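Local atomic coordinates of guanylate kinase (Coxiella burnetii, PDB entry 3TR0), a protein that catalyses the ATP-dependent phosphorylation of GMP to GDP, and is thereby thought to recycle GMP and, indirectly, cGMP. Residues 7-12 / 92-97; 41-46 / 79-84; 119-124 / 162-167. All coordinates share one frame; numbering follows the deposited sequence.

Contact 1. Residues 7-12 / 92-97; sequences ANLFII and RQLKAG
Leu94, in the last turn of helix 87-95, reaches the chain leading into strand 9-13 and meets it with both methyl groups. Its CD2 presses on CB of Ala7 at 3.5 Å, a close approach for two methyls, while Leu94 CD1 stands 3.9 Å from CD2 of Leu9. The two leucines cross at about a right angle, so they meet through the ends of their forks and not along their lengths. In Leu94 the CG lies opposite the carbonyl carbon (chi1 -65°), which swings the fork across to the strand side. There CD2 also rests 3.8 Å from Asn8 O, in van der Waals contact with the backbone. The CB of Ala7 points toward the helix end, where it comes within 3.9 Å of Gly97 C. Gly97 terminates the helix in a Schellman motif, its positive phi turning the chain away.

No direct hydrogen bond joins the two segments. A water does so instead, accepting from Ala7 N at 2.9 Å and donating to Leu94 O at 2.8 Å. That carbonyl oxygen therefore has two donors, the second being Gly97 N.

The CB of Asn8 points away from the helix, and its ND2 bonds to Glu187 OE2 and Pro118 O. Leu9 meanwhile packs on Val100 of strand 99-103 and on Ile112 of helix 106-115. Helix 87-95 thus leans its C-terminal turn on the entrance to strand 9-13, which runs between strands 99-103 and 120-125 in the parallel sheet.

Contact 2. Residues 41-46 / 79-84; sequences TTRPKR and YERHYG. With 5GP (guanosine-5'-monophosphate), chain D; SO4 (sulfate ion), chain C.
Thr42 and His82 hold together the end of an antiparallel strand pair in the small mixed sheet that lines the GMP site of this P-loop kinase. Thr41 and Tyr83 form a non-hydrogen-bonded pair there, and beyond them Thr42 N donates to His82 O at 2.9 Å. The return bond comes from a side chain: His82 N donates to Thr42 OG1 at 2.8 Å, with an N-H...O angle of 161°. Thr42 has its hydroxyl placed between its own N and carbonyl carbon (chi1 61°), facing the strand, and its CG2 lies against His82 CB. His82 O has a second donor, Thr41 OG1, also at 2.9 Å. That hydroxyl in turn accepts from Arg43 N, forming an ST turn as the chain leaves the sheet. The His82 ring meets Phe63 of helix 60-69.

Arg81 contributes mainly apolar surface. Its CB, CG and CD run past Arg43 CA, and a bend at chi2 (-66°) carries the guanidinium to Pro44, whose CD sits over one face, toward the rim, 3.5 Å from Arg81 NE.

Two residues of this contact bind the nucleotide phosphate. Arg43 NH2 bonds to O1P of GMP at 2.9 Å, while its NH1 forms a salt bridge with Asp49 and also bonds to Pro44 O, so the guanidinium is gripped at several points. The Tyr83 ring lies between Thr41 OG1 on one face and the ribose O4' on the other; Ser39, Tyr55, Glu74 and Asp105 also bind the nucleotide. One phosphate oxygen, O2P, accepts from both residues, at 2.6 Å from Tyr83 OH and 3.1 Å from Arg43 NE.

Contact 3. Residues 119-124 / 162-167; sequences ALSIFI and KEFDYL
Phe164 packs against Ser121 and Phe123 just before strand 166-169 joins strand 120-125 in parallel pairing. Its CB lies near Ser121 OG and Phe123 CB. At CG the ring begins, and Phe123 CB stands over its face in a CH-pi contact. Phe164 CD2 is 3.4 Å from Ser121 CB, while Phe123 CD1 sits over the face near the rim, 3.5 Å from Phe164 CE1; CZ at the tip still touches that same CD1. The rings make a T-shaped pair, the edge of Phe123 toward the face of Phe164, with planes 75° apart. Arg113 adds a cation-pi contact.

Asp165 OD2 accepts from Ser121 N at 2.8 Å, on the anti side of the carboxylate. The strands then pair through Tyr166 N to Ser121 O at 3.1 Å and Phe123 N to Tyr166 O at 2.9 Å. Gln194 of the second subunit bonds to Leu167 O, and Arg191 of that subunit weakly to Phe164 O.

Ser121 OG accepts from Asp165 N and also bonds to Arg113, while a water links it to Asp165 OD2. The carboxylate, probably ionised, thus takes Ser121 N where a strand carbonyl would, just before regular parallel backbone bonding starts.

In the fold
From the N terminus, the chain enters the parallel sheet through strand 9-13, and contact 1 closes a long loop when helix 87-95 returns to the start of that strand. Contact 2 lies wholly within this loop and closes a shorter one in the GMP-binding sheet, about 24 Å from contact 1 between centres. Strand 81-86 leads directly into helix 87-95, linking the two in sequence. Contact 3 follows in series, closing a largely helical loop that brings strand 166-169 to the outermost position of the sheet within this chain. Contacts 1 and 3 share that sheet, since strands 9-13 and 120-125 are neighbours, whereas contacts 2 and 3 lie on opposite sides of the chain's centre.

Contact 1. Residues 7-12 / 92-97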
loop_
_atom_site.group_PDB
_atom_site.type_symbol
_atom_site.label_atom_id
_atom_site.label_comp_id
_atom_site.label_asym_id
_atom_site.label_seq_id
_atom_site.Cartn_x
_atom_site.Cartn_y
_atom_site.Cartn_z
ATOM N N ALA A 7 14.778 3.558 2.539
ATOM C CA ALA A 7 13.896 4.178 3.515
ATOM C C ALA A 7 13.099 5.317 2.904
ATOM O O ALA A 7 13.535 5.953 1.948
ATOM C CB ALA A 7 14.708 4.674 4.709
ATOM N N ASN A 8 11.930 5.579 3.473
ATOM C CA ASN A 8 11.033 6.582 2.929
ATOM C C ASN A 8 10.535 7.490 4.042
ATOM O O ASN A 8 10.706 7.188 5.226
ATOM C CB ASN A 8 9.851 5.891 2.236
ATOM C CG ASN A 8 9.181 6.769 1.192
ATOM O OD1 ASN A 8 9.475 7.955 1.074
ATOM N ND2 ASN A 8 8.272 6.180 0.427
ATOM N N LEU A 9 9.932 8.607 3.654
ATOM C CA LEU A 9 9.259 9.486 4.598
ATOM C C LEU A 9 7.759 9.214 4.567
ATOM O O LEU A 9 7.168 9.087 3.502
ATOM C CB LEU A 9 9.520 10.947 4.238
ATOM C CG LEU A 9 10.988 11.375 4.151
ATOM C CD1 LEU A 9 11.078 12.842 3.761
ATOM C CD2 LEU A 9 11.693 11.126 5.474
ATOM N N PHE A 10 7.152 9.127 5.743
ATOM C CA PHE A 10 5.720 8.922 5.848
ATOM C C PHE A 10 5.107 10.096 6.579
ATOM O O PHE A 10 5.294 10.248 7.784
ATOM C CB PHE A 10 5.415 7.614 6.577
ATOM C CG PHE A 10 5.820 6.391 5.805
ATOM C CD1 PHE A 10 4.948 5.806 4.906
ATOM C CD2 PHE A 10 7.084 5.842 5.959
ATOM C CE1 PHE A 10 5.320 4.684 4.190
ATOM C CE2 PHE A 10 7.458 4.724 5.246
ATOM C CZ PHE A 10 6.577 4.146 4.354
ATOM N N ILE A 11 4.393 10.935 5.832
ATOM C CA ILE A 11 3.801 12.149 6.379
ATOM C C ILE A 11 2.449 11.807 6.979
ATOM O O ILE A 11 1.623 11.178 6.326
ATOM C CB ILE A 11 3.605 13.210 5.278
ATOM C CG1 ILE A 11 4.944 13.554 4.619
ATOM C CG2 ILE A 11 2.954 14.465 5.844
ATOM C CD1 ILE A 11 4.807 14.198 3.257
ATOM N N ILE A 12 2.231 12.216 8.225
ATOM C CA ILE A 12 0.947 12.018 8.880
ATOM C C ILE A 12 0.361 13.373 9.243
ATOM O O ILE A 12 0.961 14.121 10.018
ATOM C CB ILE A 12 1.095 11.223 10.180
ATOM C CG1 ILE A 12 2.026 10.027 9.982
ATOM C CG2 ILE A 12 -0.265 10.770 10.673
ATOM C CD1 ILE A 12 1.463 8.975 9.062
ATOM N N ARG A 92 19.956 11.309 8.570
ATOM C CA ARG A 92 20.710 10.265 9.259
ATOM C C ARG A 92 19.910 8.965 9.367
ATOM O O ARG A 92 20.452 7.872 9.165
ATOM C CB ARG A 92 21.158 10.723 10.646
ATOM C CG ARG A 92 22.210 11.810 10.621
ATOM C CD ARG A 92 23.021 11.828 11.911
ATOM N NE ARG A 92 22.198 11.980 13.110
ATOM C CZ ARG A 92 21.756 13.145 13.574
ATOM N NH1 ARG A 92 22.038 14.268 12.930
ATOM N NH2 ARG A 92 21.023 13.188 14.678
ATOM N N GLN A 93 18.625 9.089 9.685
ATOM C CA GLN A 93 17.740 7.932 9.797
ATOM C C GLN A 93 17.582 7.219 8.463
ATOM O O GLN A 93 17.675 5.992 8.390
ATOM C CB GLN A 93 16.361 8.349 10.318
ATOM C CG GLN A 93 16.399 9.131 11.614
ATOM C CD GLN A 93 17.262 8.472 12.671
ATOM O OE1 GLN A 93 17.157 7.272 12.915
ATOM N NE2 GLN A 93 18.127 9.258 13.304
ATOM N N LEU A 94 17.335 7.991 7.410
ATOM C CA LEU A 94 17.198 7.417 6.071
ATOM C C LEU A 94 18.474 6.684 5.666
ATOM O O LEU A 94 18.422 5.584 5.106
ATOM C CB LEU A 94 16.873 8.510 5.054
ATOM C CG LEU A 94 15.519 9.195 5.234
ATOM C CD1 LEU A 94 15.328 10.285 4.188
ATOM C CD2 LEU A 94 14.383 8.178 5.172
ATOM N N LYS A 95 19.616 7.299 5.956
ATOM C CA LYS A 95 20.921 6.709 5.668
ATOM C C LYS A 95 21.093 5.377 6.383
ATOM O O LYS A 95 21.678 4.441 5.843
ATOM C CB LYS A 95 22.039 7.656 6.108
ATOM C CG LYS A 95 22.324 8.802 5.155
ATOM C CD LYS A 95 23.422 8.437 4.168
ATOM C CE LYS A 95 24.004 9.678 3.507
ATOM N NZ LYS A 95 25.005 9.343 2.455
ATOM N N ALA A 96 20.584 5.305 7.606
ATOM C CA ALA A 96 20.694 4.099 8.414
ATOM C C ALA A 96 19.675 3.045 7.993
ATOM O O ALA A 96 19.665 1.937 8.527
ATOM C CB ALA A 96 20.526 4.437 9.883
ATOM N N GLY A 97 18.816 3.397 7.041
ATOM C CA GLY A 97 17.841 2.459 6.515
ATOM C C GLY A 97 16.533 2.448 7.287
ATOM O O GLY A 97 15.740 1.518 7.161
HETATM O O HOH W 1 17.612 3.888 3.086
#

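Contact 2. Residues 41-46 / 79-84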
loop_
_atom_site.group_PDB
_atom_site.type_symbol
_atom_site.label_atom_id
_atom_site.label_comp_id
_atom_site.label_asym_id
_atom_site.label_seq_id
_atom_site.Cartn_x
_atom_site.Cartn_y
_atom_site.Cartn_z
ATOM N N THR A 41 9.634 23.627 17.923
ATOM C CA THR A 41 8.475 24.508 17.945
ATOM C C THR A 41 8.676 25.689 18.893
ATOM O O THR A 41 9.378 25.581 19.895
ATOM C CB THR A 41 7.198 23.756 18.363
ATOM O OG1 THR A 41 6.063 24.620 18.222
ATOM C CG2 THR A 41 7.297 23.294 19.805
ATOM N N THR A 42 8.056 26.816 18.559
ATOM C CA THR A 42 8.067 27.983 19.427
ATOM C C THR A 42 6.807 27.987 20.279
ATOM O O THR A 42 6.647 28.824 21.167
ATOM C CB THR A 42 8.123 29.291 18.625
ATOM O OG1 THR A 42 6.967 29.384 17.785
ATOM C CG2 THR A 42 9.375 29.339 17.765
ATOM N N ARG A 43 5.908 27.049 19.997
ATOM C CA ARG A 43 4.689 26.911 20.780
ATOM C C ARG A 43 5.075 26.691 22.238
ATOM O O ARG A 43 5.901 25.836 22.544
ATOM C CB ARG A 43 3.842 25.749 20.247
ATOM C CG ARG A 43 2.414 25.721 20.777
ATOM C CD ARG A 43 2.289 24.789 21.965
ATOM N NE ARG A 43 2.207 23.396 21.546
ATOM C CZ ARG A 43 2.555 22.366 22.308
ATOM N NH1 ARG A 43 3.029 22.574 23.528
ATOM N NH2 ARG A 43 2.434 21.129 21.846
ATOM N N PRO A 44 4.488 27.477 23.150
ATOM C CA PRO A 44 4.914 27.384 24.550
ATOM C C PRO A 44 4.804 25.963 25.098
ATOM O O PRO A 44 3.826 25.264 24.829
ATOM C CB PRO A 44 3.943 28.325 25.278
ATOM C CG PRO A 44 2.772 28.463 24.356
ATOM C CD PRO A 44 3.340 28.380 22.975
ATOM N N LYS A 45 5.814 25.543 25.851
ATOM C CA LYS A 45 5.799 24.232 26.485
ATOM C C LYS A 45 4.656 24.161 27.491
ATOM O O LYS A 45 4.544 25.010 28.371
ATOM C CB LYS A 45 7.137 23.969 27.177
ATOM C CG LYS A 45 7.296 22.569 27.734
ATOM C CD LYS A 45 8.695 22.383 28.298
ATOM C CE LYS A 45 8.845 21.040 28.983
ATOM N NZ LYS A 45 10.205 20.892 29.570
ATOM N N ARG A 46 3.801 23.153 27.346
ATOM C CA ARG A 46 2.626 23.009 28.200
ATOM C C ARG A 46 2.911 22.071 29.367
ATOM O O ARG A 46 3.831 21.259 29.303
ATOM C CB ARG A 46 1.444 22.465 27.391
ATOM C CG ARG A 46 1.091 23.274 26.152
ATOM C CD ARG A 46 0.579 24.659 26.512
ATOM N NE ARG A 46 0.212 25.424 25.323
ATOM C CZ ARG A 46 -1.013 25.460 24.806
ATOM N NH1 ARG A 46 -1.995 24.775 25.375
ATOM N NH2 ARG A 46 -1.256 26.182 23.721
ATOM N N TYR A 79 -1.241 28.706 13.833
ATOM C CA TYR A 79 -1.798 29.447 14.958
ATOM C C TYR A 79 -0.741 30.363 15.572
ATOM O O TYR A 79 -0.516 30.353 16.781
ATOM C CB TYR A 79 -2.370 28.490 16.010
ATOM C CG TYR A 79 -2.957 29.189 17.218
ATOM C CD1 TYR A 79 -4.150 29.896 17.128
ATOM C CD2 TYR A 79 -2.317 29.141 18.451
ATOM C CE1 TYR A 79 -4.687 30.538 18.231
ATOM C CE2 TYR A 79 -2.844 29.779 19.556
ATOM C CZ TYR A 79 -4.029 30.475 19.442
ATOM O OH TYR A 79 -4.555 31.109 20.547
ATOM N N GLU A 80 -0.085 31.145 14.718
ATOM C CA GLU A 80 0.886 32.148 15.152
ATOM C C GLU A 80 2.104 31.580 15.879
ATOM O O GLU A 80 2.825 32.315 16.555
ATOM C CB GLU A 80 0.210 33.213 16.018
ATOM C CG GLU A 80 -0.919 33.946 15.321
ATOM C CD GLU A 80 -1.429 35.119 16.128
ATOM O OE1 GLU A 80 -0.594 35.888 16.651
ATOM O OE2 GLU A 80 -2.664 35.267 16.247
ATOM N N ARG A 81 2.333 30.279 15.739
ATOM C CA ARG A 81 3.525 29.651 16.298
ATOM C C ARG A 81 4.299 28.946 15.191
ATOM O O ARG A 81 3.769 28.707 14.105
ATOM C CB ARG A 81 3.156 28.659 17.404
ATOM C CG ARG A 81 2.414 29.278 18.581
ATOM C CD ARG A 81 3.292 30.249 19.354
ATOM N NE ARG A 81 2.580 30.808 20.502
ATOM C CZ ARG A 81 3.113 31.655 21.377
ATOM N NH1 ARG A 81 4.372 32.050 21.241
ATOM N NH2 ARG A 81 2.385 32.106 22.389
ATOM N N HIS A 82 5.553 28.614 15.469
ATOM C CA HIS A 82 6.422 28.032 14.460
ATOM C C HIS A 82 6.749 26.587 14.781
ATOM O O HIS A 82 6.990 26.237 15.936
ATOM C CB HIS A 82 7.704 28.853 14.314
ATOM C CG HIS A 82 7.469 30.244 13.816
ATOM N ND1 HIS A 82 7.117 30.515 12.512
ATOM C CD2 HIS A 82 7.531 31.440 14.447
ATOM C CE1 HIS A 82 6.972 31.821 12.360
ATOM N NE2 HIS A 82 7.218 32.404 13.520
ATOM N N TYR A 83 6.737 25.756 13.743
ATOM C CA TYR A 83 7.080 24.345 13.846
ATOM C C TYR A 83 7.962 23.953 12.661
ATOM O O TYR A 83 7.753 24.418 11.539
ATOM C CB TYR A 83 5.815 23.484 13.792
ATOM C CG TYR A 83 4.760 23.803 14.827
ATOM C CD1 TYR A 83 4.541 22.954 15.903
ATOM C CD2 TYR A 83 3.963 24.934 14.713
ATOM C CE1 TYR A 83 3.570 23.228 16.845
ATOM C CE2 TYR A 83 2.992 25.220 15.651
ATOM C CZ TYR A 83 2.799 24.363 16.713
ATOM O OH TYR A 83 1.831 24.638 17.651
ATOM N N GLY A 84 8.932 23.078 12.895
ATOM C CA GLY A 84 9.791 22.637 11.814
ATOM C C GLY A 84 10.429 21.282 12.035
ATOM O O GLY A 84 10.559 20.821 13.169
HETATM P P 5GP D . 0.464 21.206 18.662
HETATM O O1P 5GP D . 1.298 20.183 19.394
HETATM O O2P 5GP D . 0.738 22.663 18.921
HETATM O O3P 5GP D . -0.995 20.898 18.907
HETATM O "O5'" 5GP D . 0.537 20.920 17.098
HETATM C "C5'" 5GP D . 0.055 21.867 16.160
HETATM C "C4'" 5GP D . 0.116 21.324 14.758
HETATM O "O4'" 5GP D . 1.352 21.732 14.137
HETATM C "C3'" 5GP D . 0.139 19.809 14.641
HETATM O "O3'" 5GP D . -1.148 19.227 14.747
HETATM C "C2'" 5GP D . 0.800 19.576 13.287
HETATM O "O2'" 5GP D . -0.163 19.647 12.246
HETATM C "C1'" 5GP D . 1.727 20.791 13.162
HETATM N N9 5GP D . 3.145 20.444 13.361
HETATM C C8 5GP D . 3.751 19.916 14.433
HETATM N N7 5GP D . 5.075 19.795 14.160
HETATM C C5 5GP D . 5.280 20.256 12.903
HETATM C C6 5GP D . 6.389 20.389 12.075
HETATM O O6 5GP D . 7.529 20.031 12.457
HETATM N N1 5GP D . 6.228 20.907 10.851
HETATM C C2 5GP D . 5.025 21.296 10.405
HETATM N N2 5GP D . 4.876 21.817 9.165
HETATM N N3 5GP D . 3.934 21.177 11.183
HETATM C C4 5GP D . 4.054 20.667 12.426
HETATM S S SO4 C . 11.149 17.834 31.067
HETATM O O1 SO4 C . 11.595 16.453 30.911
HETATM O O2 SO4 C . 9.690 17.872 31.102
HETATM O O3 SO4 C . 11.672 18.374 32.317
HETATM O O4 SO4 C . 11.634 18.639 29.950
#

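Contact 3. Residues 119-124 / 162-167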
loop_
_atom_site.group_PDB
_atom_site.type_symbol
_atom_site.label_atom_id
_atom_site.label_comp_id
_atom_site.label_asym_id
_atom_site.label_seq_id
_atom_site.Cartn_x
_atom_site.Cartn_y
_atom_site.Cartn_z
ATOM N N ALA A 119 7.949 10.202 -0.973
ATOM C CA ALA A 119 7.187 10.316 0.271
ATOM C C ALA A 119 5.699 9.969 0.125
ATOM O O ALA A 119 5.039 10.368 -0.841
ATOM C CB ALA A 119 7.347 11.711 0.861
ATOM N N LEU A 120 5.179 9.226 1.097
ATOM C CA LEU A 120 3.757 8.901 1.137
ATOM C C LEU A 120 3.099 9.724 2.234
ATOM O O LEU A 120 3.689 9.942 3.291
ATOM C CB LEU A 120 3.544 7.409 1.402
ATOM C CG LEU A 120 3.944 6.431 0.291
ATOM C CD1 LEU A 120 3.512 5.017 0.656
ATOM C CD2 LEU A 120 3.339 6.846 -1.039
ATOM N N SER A 121 1.882 10.192 1.984
ATOM C CA SER A 121 1.189 11.007 2.970
ATOM C C SER A 121 -0.156 10.390 3.356
ATOM O O SER A 121 -0.876 9.857 2.506
ATOM C CB SER A 121 1.034 12.453 2.474
ATOM O OG SER A 121 0.292 12.514 1.271
ATOM N N ILE A 122 -0.464 10.447 4.649
ATOM C CA ILE A 122 -1.678 9.860 5.207
ATOM C C ILE A 122 -2.426 10.925 6.002
ATOM O O ILE A 122 -1.837 11.590 6.858
ATOM C CB ILE A 122 -1.336 8.716 6.183
ATOM C CG1 ILE A 122 -0.433 7.683 5.509
ATOM C CG2 ILE A 122 -2.609 8.087 6.745
ATOM C CD1 ILE A 122 0.201 6.696 6.477
ATOM N N PHE A 123 -3.714 11.090 5.724
ATOM C CA PHE A 123 -4.528 12.042 6.469
ATOM C C PHE A 123 -5.456 11.306 7.427
ATOM O O PHE A 123 -6.206 10.422 7.021
ATOM C CB PHE A 123 -5.339 12.934 5.522
ATOM C CG PHE A 123 -5.796 14.222 6.153
ATOM C CD1 PHE A 123 -5.074 15.391 5.970
ATOM C CD2 PHE A 123 -6.930 14.258 6.944
ATOM C CE1 PHE A 123 -5.484 16.580 6.550
ATOM C CE2 PHE A 123 -7.343 15.442 7.532
ATOM C CZ PHE A 123 -6.614 16.601 7.338
ATOM N N ILE A 124 -5.401 11.668 8.705
ATOM C CA ILE A 124 -6.257 11.044 9.699
ATOM C C ILE A 124 -7.527 11.865 9.890
ATOM O O ILE A 124 -7.465 13.047 10.231
ATOM C CB ILE A 124 -5.546 10.914 11.062
ATOM C CG1 ILE A 124 -4.180 10.244 10.903
ATOM C CG2 ILE A 124 -6.416 10.146 12.043
ATOM C CD1 ILE A 124 -4.245 8.848 10.355
ATOM N N LYS A 162 -7.437 16.296 0.128
ATOM C CA LYS A 162 -7.279 15.865 -1.261
ATOM C C LYS A 162 -5.826 15.803 -1.720
ATOM O O LYS A 162 -5.529 15.262 -2.784
ATOM C CB LYS A 162 -8.060 16.787 -2.196
ATOM C CG LYS A 162 -9.563 16.724 -2.022
ATOM C CD LYS A 162 -10.244 17.769 -2.886
ATOM C CE LYS A 162 -11.750 17.713 -2.732
ATOM N NZ LYS A 162 -12.313 16.440 -3.262
ATOM N N GLU A 163 -4.925 16.366 -0.926
ATOM C CA GLU A 163 -3.513 16.400 -1.279
ATOM C C GLU A 163 -2.777 15.156 -0.786
ATOM O O GLU A 163 -1.581 14.989 -1.033
ATOM C CB GLU A 163 -2.869 17.673 -0.720
ATOM C CG GLU A 163 -3.518 18.939 -1.265
ATOM C CD GLU A 163 -3.116 20.192 -0.524
ATOM O OE1 GLU A 163 -2.047 20.198 0.121
ATOM O OE2 GLU A 163 -3.877 21.179 -0.588
ATOM N N PHE A 164 -3.502 14.276 -0.106
ATOM C CA PHE A 164 -2.880 13.139 0.570
ATOM C C PHE A 164 -3.119 11.826 -0.162
ATOM O O PHE A 164 -4.105 11.684 -0.876
ATOM C CB PHE A 164 -3.359 13.066 2.022
ATOM C CG PHE A 164 -2.822 14.176 2.870
ATOM C CD1 PHE A 164 -3.331 15.457 2.750
ATOM C CD2 PHE A 164 -1.781 13.953 3.754
ATOM C CE1 PHE A 164 -2.818 16.495 3.502
ATOM C CE2 PHE A 164 -1.264 14.992 4.510
ATOM C CZ PHE A 164 -1.788 16.262 4.385
ATOM N N ASP A 165 -2.206 10.876 0.017
ATOM C CA ASP A 165 -2.286 9.590 -0.680
ATOM C C ASP A 165 -3.314 8.637 -0.073
ATOM O O ASP A 165 -3.945 7.856 -0.784
ATOM C CB ASP A 165 -0.914 8.911 -0.687
ATOM C CG ASP A 165 0.146 9.750 -1.366
ATOM O OD1 ASP A 165 -0.060 10.152 -2.527
ATOM O OD2 ASP A 165 1.184 10.013 -0.735
ATOM N N TYR A 166 -3.458 8.685 1.246
ATOM C CA TYR A 166 -4.332 7.769 1.967
ATOM C C TYR A 166 -5.174 8.541 2.955
ATOM O O TYR A 166 -4.731 9.568 3.478
ATOM C CB TYR A 166 -3.498 6.747 2.745
ATOM C CG TYR A 166 -2.642 5.870 1.859
ATOM C CD1 TYR A 166 -3.172 4.735 1.253
ATOM C CD2 TYR A 166 -1.317 6.181 1.622
ATOM C CE1 TYR A 166 -2.387 3.930 0.429
ATOM C CE2 TYR A 166 -0.526 5.389 0.804
ATOM C CZ TYR A 166 -1.066 4.268 0.212
ATOM O OH TYR A 166 -0.273 3.484 -0.597
ATOM N N LEU A 167 -6.378 8.041 3.209
ATOM C CA LEU A 167 -7.228 8.571 4.268
ATOM C C LEU A 167 -7.538 7.463 5.269
ATOM O O LEU A 167 -7.935 6.364 4.885
ATOM C CB LEU A 167 -8.535 9.130 3.691
ATOM C CG LEU A 167 -8.447 10.139 2.547
ATOM C CD1 LEU A 167 -9.849 10.568 2.140
ATOM C CD2 LEU A 167 -7.616 11.353 2.941
HETATM O O HOH W 2 2.140 12.522 -0.822
#